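Local coordinates for putative uncharacterized protein tcp24 (Actinoplanes teichomyceticus, PDB 4Q38) that transfers long fatty acyl groups from acyl-CoA to the aminosugar of the glycopeptide antibiotic teicoplanin, acting as an N-acyltransferase with a GNAT-like domain, at residues Trp179-Tyr182 / His183-Ile187; Asp148-Gly151 / Trp152-Thr156; Glu264-Asn267 / Ile268-Leu271; Pro309-Ser312 / Ser313-Ala317. One frame throughout, in Å; residues are numbered along the deposited sequence.

Contact 1 (Trp179-Tyr182 / His183-Ile187); sequences WTTY and HLRGI. With TEC (2-amino-6-O-decanoyl-2-deoxy-beta-D-glucopyranose), chain E.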
loop_
_atom_site.group_PDB
_atom_site.type_symbol
_atom_site.label_atom_id
_atom_site.label_comp_id
_atom_site.label_asym_id
_atom_site.label_seq_id
_atom_site.Cartn_x
_atom_site.Cartn_y
_atom_site.Cartn_z
ATOM N N TRP A 179 4.158 -0.879 -0.207
ATOM C CA TRP A 179 2.809 -1.395 0.035
ATOM C C TRP A 179 2.259 -2.155 -1.142
ATOM O O TRP A 179 1.641 -3.209 -0.962
ATOM C CB TRP A 179 1.875 -0.271 0.476
ATOM C CG TRP A 179 0.465 -0.705 0.769
ATOM C CD1 TRP A 179 -0.709 -0.224 0.193
ATOM C CD2 TRP A 179 0.028 -1.725 1.728
ATOM N NE1 TRP A 179 -1.805 -0.862 0.707
ATOM C CE2 TRP A 179 -1.437 -1.772 1.635
ATOM C CE3 TRP A 179 0.681 -2.579 2.619
ATOM C CZ2 TRP A 179 -2.200 -2.639 2.414
ATOM C CZ3 TRP A 179 -0.101 -3.454 3.397
ATOM C CH2 TRP A 179 -1.507 -3.478 3.293
ATOM N N THR A 180 2.487 -1.658 -2.358
ATOM C CA THR A 180 2.013 -2.392 -3.548
ATOM C C THR A 180 2.715 -3.740 -3.766
ATOM O O THR A 180 2.218 -4.544 -4.543
ATOM C CB THR A 180 2.046 -1.556 -4.853
ATOM O OG1 THR A 180 3.333 -0.976 -5.002
ATOM C CG2 THR A 180 0.986 -0.430 -4.820
ATOM N N THR A 181 3.828 -4.015 -3.069
ATOM C CA THR A 181 4.424 -5.360 -3.147
ATOM C C THR A 181 3.470 -6.411 -2.594
ATOM O O THR A 181 3.564 -7.574 -2.963
ATOM C CB THR A 181 5.789 -5.529 -2.401
ATOM O OG1 THR A 181 5.615 -5.383 -0.984
ATOM C CG2 THR A 181 6.852 -4.555 -2.903
ATOM N N TYR A 182 2.574 -6.001 -1.690
ATOM C CA TYR A 182 1.568 -6.923 -1.152
ATOM C C TYR A 182 0.574 -7.316 -2.242
ATOM O O TYR A 182 0.312 -8.505 -2.452
ATOM C CB TYR A 182 0.820 -6.308 0.033
ATOM C CG TYR A 182 1.578 -6.310 1.347
ATOM C CD1 TYR A 182 2.642 -5.428 1.568
ATOM C CD2 TYR A 182 1.203 -7.166 2.394
ATOM C CE1 TYR A 182 3.329 -5.418 2.781
ATOM C CE2 TYR A 182 1.883 -7.158 3.610
ATOM C CZ TYR A 182 2.944 -6.285 3.793
ATOM O OH TYR A 182 3.620 -6.267 4.991
ATOM N N HIS A 183 0.026 -6.317 -2.938
ATOM C CA HIS A 183 -0.926 -6.595 -4.008
ATOM C C HIS A 183 -0.269 -7.425 -5.074
ATOM O O HIS A 183 -0.848 -8.398 -5.553
ATOM C CB HIS A 183 -1.452 -5.307 -4.649
ATOM C CG HIS A 183 -1.874 -4.244 -3.666
ATOM N ND1 HIS A 183 -1.034 -3.718 -2.760
ATOM C CD2 HIS A 183 -3.091 -3.589 -3.498
ATOM C CE1 HIS A 183 -1.672 -2.781 -2.038
ATOM N NE2 HIS A 183 -2.930 -2.688 -2.500
ATOM N N LEU A 184 0.949 -7.038 -5.452
ATOM C CA LEU A 184 1.675 -7.676 -6.568
ATOM C C LEU A 184 2.211 -9.079 -6.269
ATOM O O LEU A 184 2.504 -9.848 -7.190
ATOM C CB LEU A 184 2.820 -6.766 -7.051
ATOM C CG LEU A 184 2.386 -5.447 -7.722
ATOM C CD1 LEU A 184 3.588 -4.557 -8.027
ATOM C CD2 LEU A 184 1.571 -5.698 -8.970
ATOM N N ARG A 185 2.336 -9.417 -4.991
ATOM C CA ARG A 185 2.689 -10.786 -4.629
ATOM C C ARG A 185 1.472 -11.669 -4.406
ATOM O O ARG A 185 1.608 -12.837 -4.062
ATOM C CB ARG A 185 3.584 -10.802 -3.397
ATOM C CG ARG A 185 5.016 -10.394 -3.688
ATOM C CD ARG A 185 5.814 -10.350 -2.404
ATOM N NE ARG A 185 5.436 -9.231 -1.531
ATOM C CZ ARG A 185 5.666 -9.196 -0.222
ATOM N NH1 ARG A 185 6.202 -10.256 0.396
ATOM N NH2 ARG A 185 5.328 -8.122 0.488
ATOM N N GLY A 186 0.273 -11.127 -4.603
ATOM C CA GLY A 186 -0.919 -11.932 -4.387
ATOM C C GLY A 186 -1.117 -12.388 -2.944
ATOM O O GLY A 186 -1.706 -13.440 -2.700
ATOM N N ILE A 187 -0.625 -11.596 -1.997
ATOM C CA ILE A 187 -0.770 -11.897 -0.570
ATOM C C ILE A 187 -1.745 -10.965 0.134
ATOM O O ILE A 187 -1.938 -11.068 1.352
ATOM C CB ILE A 187 0.607 -11.898 0.156
ATOM C CG1 ILE A 187 1.288 -10.520 0.069
ATOM C CG2 ILE A 187 1.489 -12.984 -0.441
ATOM C CD1 ILE A 187 2.422 -10.307 1.052
HETATM C CAV TEC E . -12.043 0.444 14.001
HETATM C CAU TEC E . -12.045 -0.272 12.670
HETATM C CAT TEC E . -11.044 -1.397 12.610
HETATM C CAS TEC E . -9.718 -1.001 13.196
HETATM C CAR TEC E . -8.638 -1.861 12.610
HETATM C CAQ TEC E . -7.844 -1.010 11.688
HETATM C CAP TEC E . -6.712 -1.731 11.044
HETATM C CAO TEC E . -6.309 -0.900 9.873
HETATM C CAN TEC E . -4.883 -1.087 9.540
HETATM C CAM TEC E . -4.538 -0.470 8.210
HETATM O OAW TEC E . -5.390 -0.000 7.496
HETATM O O6 TEC E . -3.215 -0.386 7.987
HETATM C C6 TEC E . -2.653 -0.854 6.777
HETATM C C5 TEC E . -2.025 0.291 5.944
HETATM O O5 TEC E . -0.733 -0.011 5.511
HETATM C C1 TEC E . -0.273 1.331 5.189
HETATM O O1 TEC E . 0.988 1.620 5.339
HETATM C C2 TEC E . -0.723 1.629 3.786
HETATM N N2 TEC E . -0.262 2.965 3.444
HETATM C C3 TEC E . -2.167 1.676 3.959
HETATM O O3 TEC E . -2.519 1.605 2.686
HETATM C C4 TEC E . -2.781 0.513 4.693
HETATM O O4 TEC E . -3.979 0.853 5.061
#
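H183 meets W179 edge-on near the end of helix 177-184: the ring edge of H183 points at the indole face in a T-shaped pair, with centroids 4.8 Å apart and planes at 90°. CE1 is the touching atom, 3.4 Å from W179 NE1. With CG of W179 anti to its backbone N (chi1 -179°), the opposite indole face is turned to the aminosugar ligand, whose O3 lies 3.2 Å from NE1. W179 CZ3 in turn sits over the centre of one face of the Y182 ring.

Among the polar contacts, R185 holds T181 through NE and NH2, one to each of two oxygens. NE reaches T181 O at 2.9 Å from above the carbonyl plane. NH2 reaches T181 OG1 at 3.1 Å, and that hydroxyl is also hydrogen-bonded to W178 O. The ND1 bond of H183 to W179 O is weak; NE2 pairs with Q157.

A Schellman motif ends the helix: G186 takes positive phi (64°), and I187 N bonds to Y182 O at 3.3 Å. This turn brings I187 CD1 to 3.6 Å from Y182 CD2. Beyond it, W179, Y182 and H183 pack on L188 of strand 188-191, while T180 and L184 touch F130 of helix 125-143.

Contact 2 (Asp148-Gly151 / Trp152-Thr156); sequences DEVG and WETLT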
loop_
_atom_site.group_PDB
_atom_site.type_symbol
_atom_site.label_atom_id
_atom_site.label_comp_id
_atom_site.label_asym_id
_atom_site.label_seq_id
_atom_site.Cartn_x
_atom_site.Cartn_y
_atom_site.Cartn_z
ATOM N N ASP A 148 -12.077 -13.178 -10.826
ATOM C CA ASP A 148 -11.536 -12.025 -11.544
ATOM C C ASP A 148 -11.914 -10.697 -10.899
ATOM O O ASP A 148 -11.093 -9.786 -10.846
ATOM C CB ASP A 148 -11.993 -12.019 -13.003
ATOM C CG ASP A 148 -11.342 -13.106 -13.832
ATOM O OD1 ASP A 148 -10.244 -13.595 -13.472
ATOM O OD2 ASP A 148 -11.935 -13.467 -14.874
ATOM N N GLU A 149 -13.150 -10.587 -10.417
ATOM C CA GLU A 149 -13.626 -9.327 -9.833
ATOM C C GLU A 149 -12.858 -8.984 -8.554
ATOM O O GLU A 149 -12.617 -7.809 -8.272
ATOM C CB GLU A 149 -15.138 -9.352 -9.562
ATOM C CG GLU A 149 -15.570 -10.298 -8.443
ATOM C CD GLU A 149 -17.058 -10.578 -8.440
ATOM O OE1 GLU A 149 -17.466 -11.696 -8.848
ATOM O OE2 GLU A 149 -17.820 -9.675 -8.027
ATOM N N VAL A 150 -12.479 -10.013 -7.797
ATOM C CA VAL A 150 -11.721 -9.821 -6.555
ATOM C C VAL A 150 -10.295 -9.403 -6.908
ATOM O O VAL A 150 -9.754 -8.473 -6.312
ATOM C CB VAL A 150 -11.736 -11.085 -5.657
ATOM C CG1 VAL A 150 -10.802 -10.918 -4.468
ATOM C CG2 VAL A 150 -13.152 -11.382 -5.181
ATOM N N GLY A 151 -9.702 -10.090 -7.883
ATOM C CA GLY A 151 -8.360 -9.765 -8.363
ATOM C C GLY A 151 -8.257 -8.312 -8.804
ATOM O O GLY A 151 -7.357 -7.590 -8.376
ATOM N N TRP A 152 -9.188 -7.884 -9.662
ATOM C CA TRP A 152 -9.206 -6.493 -10.123
ATOM C C TRP A 152 -9.496 -5.509 -9.017
ATOM O O TRP A 152 -8.791 -4.514 -8.884
ATOM C CB TRP A 152 -10.160 -6.316 -11.315
ATOM C CG TRP A 152 -9.587 -6.927 -12.574
ATOM C CD1 TRP A 152 -10.099 -7.992 -13.314
ATOM C CD2 TRP A 152 -8.340 -6.552 -13.260
ATOM N NE1 TRP A 152 -9.290 -8.281 -14.391
ATOM C CE2 TRP A 152 -8.216 -7.462 -14.415
ATOM C CE3 TRP A 152 -7.354 -5.580 -13.053
ATOM C CZ2 TRP A 152 -7.147 -7.385 -15.306
ATOM C CZ3 TRP A 152 -6.277 -5.519 -13.955
ATOM C CH2 TRP A 152 -6.179 -6.397 -15.055
ATOM N N GLU A 153 -10.509 -5.785 -8.199
ATOM C CA GLU A 153 -10.841 -4.901 -7.069
ATOM C C GLU A 153 -9.608 -4.655 -6.187
ATOM O O GLU A 153 -9.355 -3.535 -5.748
ATOM C CB GLU A 153 -11.975 -5.501 -6.240
ATOM C CG GLU A 153 -12.579 -4.581 -5.189
ATOM C CD GLU A 153 -13.641 -5.288 -4.358
ATOM O OE1 GLU A 153 -14.371 -6.130 -4.924
ATOM O OE2 GLU A 153 -13.744 -5.015 -3.137
ATOM N N THR A 154 -8.846 -5.716 -5.943
ATOM C CA THR A 154 -7.606 -5.621 -5.166
ATOM C C THR A 154 -6.587 -4.681 -5.819
ATOM O O THR A 154 -6.023 -3.806 -5.164
ATOM C CB THR A 154 -7.015 -7.025 -4.961
ATOM O OG1 THR A 154 -7.972 -7.832 -4.250
ATOM C CG2 THR A 154 -5.688 -6.961 -4.182
ATOM N N LEU A 155 -6.361 -4.861 -7.118
ATOM C CA LEU A 155 -5.334 -4.105 -7.824
ATOM C C LEU A 155 -5.662 -2.622 -8.025
ATOM O O LEU A 155 -4.756 -1.837 -8.295
ATOM C CB LEU A 155 -4.992 -4.786 -9.171
ATOM C CG LEU A 155 -4.409 -6.204 -9.055
ATOM C CD1 LEU A 155 -4.184 -6.825 -10.431
ATOM C CD2 LEU A 155 -3.112 -6.223 -8.247
ATOM N N THR A 156 -6.944 -2.249 -7.902
ATOM C CA THR A 156 -7.380 -0.846 -8.041
ATOM C C THR A 156 -6.809 0.099 -6.997
ATOM O O THR A 156 -6.879 1.316 -7.187
ATOM C CB THR A 156 -8.920 -0.660 -7.979
ATOM O OG1 THR A 156 -9.409 -1.056 -6.688
ATOM C CG2 THR A 156 -9.632 -1.433 -9.088
#
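T154 turns OG1 beside its backbone N (chi1 -60°), and this rotation sets the hydroxyl above V150 O of the preceding turn. The OG1 bond is 2.8 Å long and lies 35° out of the carbonyl plane of V150. T154 N bonds to the same V150 O at 2.9 Å from the opposite face, so two donors from one residue grip a single acceptor. W152, with chi1 -73°, likewise folds back along the helix: its CD1 comes to 3.2 Å from D148 O, the oxygen that accepts the nearly straight bond from W152 N. E153 instead has CG anti to its N, and an extended chain carries OE2 to G192 N, just past strand 188-191. Its CB stays 3.1 Å from E149 O. CG of L155 rests 3.3 Å from G151 O.

These are i to i+4 contacts of helix 148-155, and T156 OG1 bonds back to E153 O at 2.7 Å. Outside it, T154 OG1 also bonds to R190 N and D148 pairs with R138. W152 and L155 pack against helix 125-143, whereas V150 bridges to L191 of strand 188-191 and to R230 and F234 of helix 221-238.

Contact 3 (Glu264-Asn267 / Ile268-Leu271); sequences EDSN and IIQL. With COA (coenzyme A), chain D.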
loop_
_atom_site.group_PDB
_atom_site.type_symbol
_atom_site.label_atom_id
_atom_site.label_comp_id
_atom_site.label_asym_id
_atom_site.label_seq_id
_atom_site.Cartn_x
_atom_site.Cartn_y
_atom_site.Cartn_z
ATOM N N GLU A 264 -20.684 9.328 19.366
ATOM C CA GLU A 264 -21.255 7.996 19.251
ATOM C C GLU A 264 -21.613 7.601 17.826
ATOM O O GLU A 264 -21.721 6.420 17.517
ATOM C CB GLU A 264 -22.487 7.881 20.151
ATOM C CG GLU A 264 -22.127 7.609 21.600
ATOM C CD GLU A 264 -21.190 6.425 21.731
ATOM O OE1 GLU A 264 -21.609 5.299 21.377
ATOM O OE2 GLU A 264 -20.034 6.622 22.169
ATOM N N ASP A 265 -21.800 8.594 16.969
ATOM C CA ASP A 265 -22.127 8.339 15.574
ATOM C C ASP A 265 -20.882 7.974 14.748
ATOM O O ASP A 265 -21.006 7.528 13.608
ATOM C CB ASP A 265 -22.876 9.529 14.964
ATOM C CG ASP A 265 -22.050 10.801 14.955
ATOM O OD1 ASP A 265 -21.233 10.990 15.880
ATOM O OD2 ASP A 265 -22.216 11.616 14.022
ATOM N N SER A 266 -19.695 8.136 15.334
ATOM C CA SER A 266 -18.445 7.791 14.647
ATOM C C SER A 266 -18.384 6.294 14.350
ATOM O O SER A 266 -18.615 5.462 15.233
ATOM C CB SER A 266 -17.226 8.235 15.459
ATOM O OG SER A 266 -16.042 7.561 15.042
ATOM N N ASN A 267 -18.104 5.960 13.093
ATOM C CA ASN A 267 -17.900 4.567 12.690
ATOM C C ASN A 267 -16.706 3.927 13.400
ATOM O O ASN A 267 -16.789 2.783 13.845
ATOM C CB ASN A 267 -17.732 4.475 11.168
ATOM C CG ASN A 267 -19.010 4.835 10.427
ATOM O OD1 ASN A 267 -20.098 4.463 10.853
ATOM N ND2 ASN A 267 -18.883 5.567 9.325
ATOM N N ILE A 268 -15.611 4.677 13.502
ATOM C CA ILE A 268 -14.407 4.223 14.214
ATOM C C ILE A 268 -14.749 3.839 15.660
ATOM O O ILE A 268 -14.460 2.720 16.097
ATOM C CB ILE A 268 -13.273 5.273 14.133
ATOM C CG1 ILE A 268 -12.742 5.343 12.687
ATOM C CG2 ILE A 268 -12.139 4.942 15.107
ATOM C CD1 ILE A 268 -11.845 6.526 12.376
ATOM N N ILE A 269 -15.409 4.744 16.379
ATOM C CA ILE A 269 -15.765 4.485 17.776
ATOM C C ILE A 269 -16.611 3.220 17.900
ATOM O O ILE A 269 -16.230 2.295 18.631
ATOM C CB ILE A 269 -16.443 5.707 18.447
ATOM C CG1 ILE A 269 -15.526 6.936 18.363
ATOM C CG2 ILE A 269 -16.795 5.405 19.907
ATOM C CD1 ILE A 269 -14.224 6.816 19.135
ATOM N N GLN A 270 -17.720 3.154 17.158
ATOM C CA GLN A 270 -18.622 1.994 17.213
ATOM C C GLN A 270 -17.890 0.679 16.930
ATOM O O GLN A 270 -18.023 -0.288 17.683
ATOM C CB GLN A 270 -19.783 2.148 16.222
ATOM C CG GLN A 270 -20.740 3.296 16.498
ATOM C CD GLN A 270 -21.572 3.649 15.275
ATOM O OE1 GLN A 270 -22.239 2.793 14.686
ATOM N NE2 GLN A 270 -21.535 4.917 14.884
ATOM N N LEU A 271 -17.087 0.655 15.867
ATOM C CA LEU A 271 -16.436 -0.586 15.449
ATOM C C LEU A 271 -15.216 -0.978 16.299
ATOM O O LEU A 271 -14.980 -2.166 16.511
ATOM C CB LEU A 271 -16.074 -0.554 13.953
ATOM C CG LEU A 271 -17.250 -0.407 12.967
ATOM C CD1 LEU A 271 -16.723 -0.158 11.557
ATOM C CD2 LEU A 271 -18.164 -1.624 13.011
HETATM N N1A COA D . -9.771 12.489 7.186
HETATM C C2A COA D . -10.586 13.493 7.565
HETATM N N3A COA D . -11.745 13.305 8.220
HETATM C C4A COA D . -12.156 12.049 8.534
HETATM C C5A COA D . -11.320 10.898 8.150
HETATM C C6A COA D . -10.058 11.188 7.434
HETATM N N6A COA D . -9.207 10.206 7.046
HETATM N N7A COA D . -11.967 9.800 8.585
HETATM C C8A COA D . -13.106 10.204 9.192
HETATM N N9A COA D . -13.224 11.545 9.147
HETATM C C1B COA D . -14.325 12.354 9.720
HETATM C C2B COA D . -15.704 11.931 9.248
HETATM O O2B COA D . -16.054 12.603 8.042
HETATM C C3B COA D . -16.569 12.320 10.428
HETATM O O3B COA D . -16.747 13.738 10.408
HETATM P P3B COA D . -17.965 14.503 11.153
HETATM O O7A COA D . -19.142 14.194 10.280
HETATM O O8A COA D . -17.478 15.927 11.169
HETATM O O9A COA D . -18.045 13.896 12.533
HETATM C C4B COA D . -15.673 11.984 11.616
HETATM O O4B COA D . -14.338 12.165 11.139
HETATM C C5B COA D . -15.862 10.570 12.172
HETATM O O5B COA D . -15.525 9.600 11.165
HETATM P P1A COA D . -15.841 8.035 11.319
HETATM O O1A COA D . -17.296 7.741 11.069
HETATM O O2A COA D . -15.213 7.588 12.612
HETATM O O3A COA D . -14.962 7.405 10.108
HETATM P P2A COA D . -15.448 7.220 8.584
HETATM O O4A COA D . -16.153 5.897 8.449
HETATM O O5A COA D . -16.147 8.454 8.078
HETATM O O6A COA D . -14.015 7.154 7.850
HETATM C CBP COA D . -12.092 5.854 7.033
HETATM C CCP COA D . -13.105 6.091 8.149
HETATM C CDP COA D . -11.179 4.747 7.537
HETATM C CEP COA D . -12.836 5.404 5.792
HETATM C CAP COA D . -11.289 7.145 6.746
HETATM O OAP COA D . -10.704 7.631 7.955
HETATM C C9P COA D . -10.186 7.043 5.710
HETATM O O9P COA D . -10.458 7.009 4.522
HETATM N N8P COA D . -8.924 7.032 6.152
HETATM C C7P COA D . -7.789 6.773 5.283
HETATM C C6P COA D . -7.433 5.287 5.275
HETATM C C5P COA D . -6.954 4.836 6.646
HETATM O O5P COA D . -6.775 5.651 7.545
HETATM N N4P COA D . -6.768 3.523 6.801
HETATM C C3P COA D . -6.090 2.961 7.965
HETATM C C2P COA D . -4.577 3.108 7.908
HETATM S S1P COA D . -3.811 2.385 9.398
#
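S266 caps helix 267-272: its OG accepts from I269 N at 3.2 Å, an almost straight N-cap bond (175°). The dense part lies here, where protein and the coenzyme A diphosphate meet. The same OG donates to O2A of coenzyme A at 2.6 Å, while I268 N reaches that oxygen too, at 3.1 Å. N267 N donates to O1A at 2.8 Å, so two backbone N-H groups at a helix start face one phosphate, as in the pyrophosphate site of GNAT-type folds; the helix dipole would probably favour the negative charge. CG1 of I268 approaches the same O2A, and the CG1 branch of I269 packs 3.4 Å from S266 OG.

By contrast, E264 and D265 are exposed and their carboxylates turn elsewhere, to R273 and T263. Q270 reaches back from the helix to this looser side, where its NE2 makes a weak bond to E264 O. The other phosphate is held by the N267 side chain, whose ND2 donates to O4A of coenzyme A at 2.9 Å and 165°.

Contact 4 (Pro309-Ser312 / Ser313-Ala317); sequences PQRS and SLERA. With COA (coenzyme A), chain D.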
loop_
_atom_site.group_PDB
_atom_site.type_symbol
_atom_site.label_atom_id
_atom_site.label_comp_id
_atom_site.label_asym_id
_atom_site.label_seq_id
_atom_site.Cartn_x
_atom_site.Cartn_y
_atom_site.Cartn_z
ATOM N N PRO A 309 -6.780 21.671 7.262
ATOM C CA PRO A 309 -8.243 21.800 7.308
ATOM C C PRO A 309 -8.863 21.396 8.656
ATOM O O PRO A 309 -8.278 20.605 9.403
ATOM C CB PRO A 309 -8.725 20.869 6.186
ATOM C CG PRO A 309 -7.563 19.990 5.857
ATOM C CD PRO A 309 -6.338 20.795 6.159
ATOM N N GLN A 310 -10.034 21.950 8.954
ATOM C CA GLN A 310 -10.717 21.711 10.224
ATOM C C GLN A 310 -12.202 21.473 9.992
ATOM O O GLN A 310 -13.036 21.804 10.840
ATOM C CB GLN A 310 -10.510 22.894 11.182
ATOM C CG GLN A 310 -9.064 23.148 11.576
ATOM C CD GLN A 310 -8.562 22.184 12.640
ATOM O OE1 GLN A 310 -8.738 22.418 13.837
ATOM N NE2 GLN A 310 -7.914 21.104 12.208
ATOM N N ARG A 311 -12.523 20.894 8.839
ATOM C CA ARG A 311 -13.910 20.658 8.437
ATOM C C ARG A 311 -14.610 19.532 9.209
ATOM O O ARG A 311 -15.792 19.657 9.541
ATOM C CB ARG A 311 -13.992 20.396 6.929
ATOM C CG ARG A 311 -13.590 21.581 6.054
ATOM C CD ARG A 311 -13.300 21.155 4.619
ATOM N NE ARG A 311 -12.009 20.471 4.492
ATOM C CZ ARG A 311 -11.841 19.148 4.474
ATOM N NH1 ARG A 311 -12.885 18.331 4.571
ATOM N NH2 ARG A 311 -10.621 18.637 4.356
ATOM N N SER A 312 -13.896 18.440 9.483
ATOM C CA SER A 312 -14.495 17.275 10.151
ATOM C C SER A 312 -14.125 17.215 11.629
ATOM O O SER A 312 -13.125 17.804 12.050
ATOM C CB SER A 312 -14.062 15.973 9.461
ATOM O OG SER A 312 -12.725 15.634 9.813
ATOM N N SER A 313 -14.912 16.477 12.412
ATOM C CA SER A 313 -14.625 16.323 13.839
ATOM C C SER A 313 -13.249 15.691 14.103
ATOM O O SER A 313 -12.567 16.070 15.051
ATOM C CB SER A 313 -15.754 15.589 14.585
ATOM O OG SER A 313 -15.966 14.275 14.103
ATOM N N LEU A 314 -12.832 14.762 13.243
ATOM C CA LEU A 314 -11.531 14.110 13.403
ATOM C C LEU A 314 -10.360 15.036 13.084
ATOM O O LEU A 314 -9.344 15.019 13.784
ATOM C CB LEU A 314 -11.457 12.829 12.563
ATOM C CG LEU A 314 -10.143 12.041 12.521
ATOM C CD1 LEU A 314 -9.704 11.620 13.914
ATOM C CD2 LEU A 314 -10.330 10.838 11.617
ATOM N N GLU A 315 -10.499 15.833 12.024
ATOM C CA GLU A 315 -9.499 16.849 11.687
ATOM C C GLU A 315 -9.282 17.806 12.863
ATOM O O GLU A 315 -8.139 18.119 13.213
ATOM C CB GLU A 315 -9.912 17.638 10.438
ATOM C CG GLU A 315 -9.804 16.859 9.133
ATOM C CD GLU A 315 -10.459 17.566 7.955
ATOM O OE1 GLU A 315 -11.390 18.378 8.167
ATOM O OE2 GLU A 315 -10.050 17.304 6.804
ATOM N N ARG A 316 -10.380 18.253 13.472
ATOM C CA ARG A 316 -10.317 19.145 14.645
ATOM C C ARG A 316 -9.701 18.416 15.837
ATOM O O ARG A 316 -8.912 18.991 16.575
ATOM C CB ARG A 316 -11.706 19.699 14.990
ATOM C CG ARG A 316 -12.285 20.593 13.896
ATOM C CD ARG A 316 -13.564 21.318 14.296
ATOM N NE ARG A 316 -14.694 20.417 14.541
ATOM C CZ ARG A 316 -15.530 19.958 13.610
ATOM N NH1 ARG A 316 -15.380 20.290 12.331
ATOM N NH2 ARG A 316 -16.532 19.159 13.960
ATOM N N ALA A 317 -10.049 17.137 15.991
ATOM C CA ALA A 317 -9.517 16.295 17.058
ATOM C C ALA A 317 -8.007 16.130 16.989
ATOM O O ALA A 317 -7.309 16.368 17.983
ATOM C CB ALA A 317 -10.197 14.931 17.044
HETATM N N1A COA D . -9.771 12.489 7.186
HETATM C C2A COA D . -10.586 13.493 7.565
HETATM N N3A COA D . -11.745 13.305 8.220
HETATM C C4A COA D . -12.156 12.049 8.534
HETATM C C5A COA D . -11.320 10.898 8.150
HETATM C C6A COA D . -10.058 11.188 7.434
HETATM N N6A COA D . -9.207 10.206 7.046
HETATM N N7A COA D . -11.967 9.800 8.585
HETATM C C8A COA D . -13.106 10.204 9.192
HETATM N N9A COA D . -13.224 11.545 9.147
HETATM C C1B COA D . -14.325 12.354 9.720
HETATM C C2B COA D . -15.704 11.931 9.248
HETATM O O2B COA D . -16.054 12.603 8.042
HETATM C C3B COA D . -16.569 12.320 10.428
HETATM O O3B COA D . -16.747 13.738 10.408
HETATM P P3B COA D . -17.965 14.503 11.153
HETATM O O7A COA D . -19.142 14.194 10.280
HETATM O O8A COA D . -17.478 15.927 11.169
HETATM O O9A COA D . -18.045 13.896 12.533
HETATM C C4B COA D . -15.673 11.984 11.616
HETATM O O4B COA D . -14.338 12.165 11.139
HETATM C C5B COA D . -15.862 10.570 12.172
HETATM O O5B COA D . -15.525 9.600 11.165
HETATM P P1A COA D . -15.841 8.035 11.319
HETATM O O1A COA D . -17.296 7.741 11.069
HETATM O O2A COA D . -15.213 7.588 12.612
HETATM O O3A COA D . -14.962 7.405 10.108
HETATM P P2A COA D . -15.448 7.220 8.584
HETATM O O4A COA D . -16.153 5.897 8.449
HETATM O O5A COA D . -16.147 8.454 8.078
HETATM O O6A COA D . -14.015 7.154 7.850
HETATM C CBP COA D . -12.092 5.854 7.033
HETATM C CCP COA D . -13.105 6.091 8.149
HETATM C CDP COA D . -11.179 4.747 7.537
HETATM C CEP COA D . -12.836 5.404 5.792
HETATM C CAP COA D . -11.289 7.145 6.746
HETATM O OAP COA D . -10.704 7.631 7.955
HETATM C C9P COA D . -10.186 7.043 5.710
HETATM O O9P COA D . -10.458 7.009 4.522
HETATM N N8P COA D . -8.924 7.032 6.152
HETATM C C7P COA D . -7.789 6.773 5.283
HETATM C C6P COA D . -7.433 5.287 5.275
HETATM C C5P COA D . -6.954 4.836 6.646
HETATM O O5P COA D . -6.775 5.651 7.545
HETATM N N4P COA D . -6.768 3.523 6.801
HETATM C C3P COA D . -6.090 2.961 7.965
HETATM C C2P COA D . -4.577 3.108 7.908
HETATM S S1P COA D . -3.811 2.385 9.398
#
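S312 and E315 form a capping box at the start of helix 313-323: E315 N bonds to S312 OG at 3.1 Å, and S312 N returns to E315 OE1 at 2.8 Å. Nearest the coenzyme, S312 OG also donates to N3A of the adenine of coenzyme A, at 3.0 Å. S313 holds the 3'-phosphate through its N and through OG, with S313 OG 2.6 Å from O9A of coenzyme A. L314 adds apolar cover, with CD2 against the purine and CB beside the ribose.

In the next shell the E315 carboxylate is fixed from its other oxygen by a salt bridge from R311 NH2 to OE2 at 2.8 Å. Their planes stand 82° apart, and E315 CD lies over a face of the guanidinium. The R316 chain, bent at chi3 (-65°), folds back over the loop, and one guanidinium face covers S312 O. At its edge NH1 donates to Q310 O and, weakly, to R311 O. Further out, Q310 NE2 donates to P309 O at 2.9 Å, the oxygen lying near the plane of the Q310 amide while NE2 sits above the P309 carbonyl plane.

Overall arrangement
Along the chain contact 2 comes first, followed by contacts 1, 3 and 4. Contacts 1 and 2 share the N-terminal domain and both pack on helix 125-143 and strand 188-191; their centres are 12 Å apart and they touch where H183 CD2 lies 3.4 Å from T154 O. Contacts 3 and 4 belong to the GNAT-like domain, with centres 15 Å apart and nearest atoms about 5 Å apart; they do not touch, but each grips coenzyme A, at the diphosphate and at the adenosine 3'-phosphate end respectively. The two pairs stand 28 to 32 Å apart between centres. Contact 1 meets the ligand's sugar, so aminosugar and nucleotide are held at widely separated places, with the coenzyme's pantetheine arm running between them.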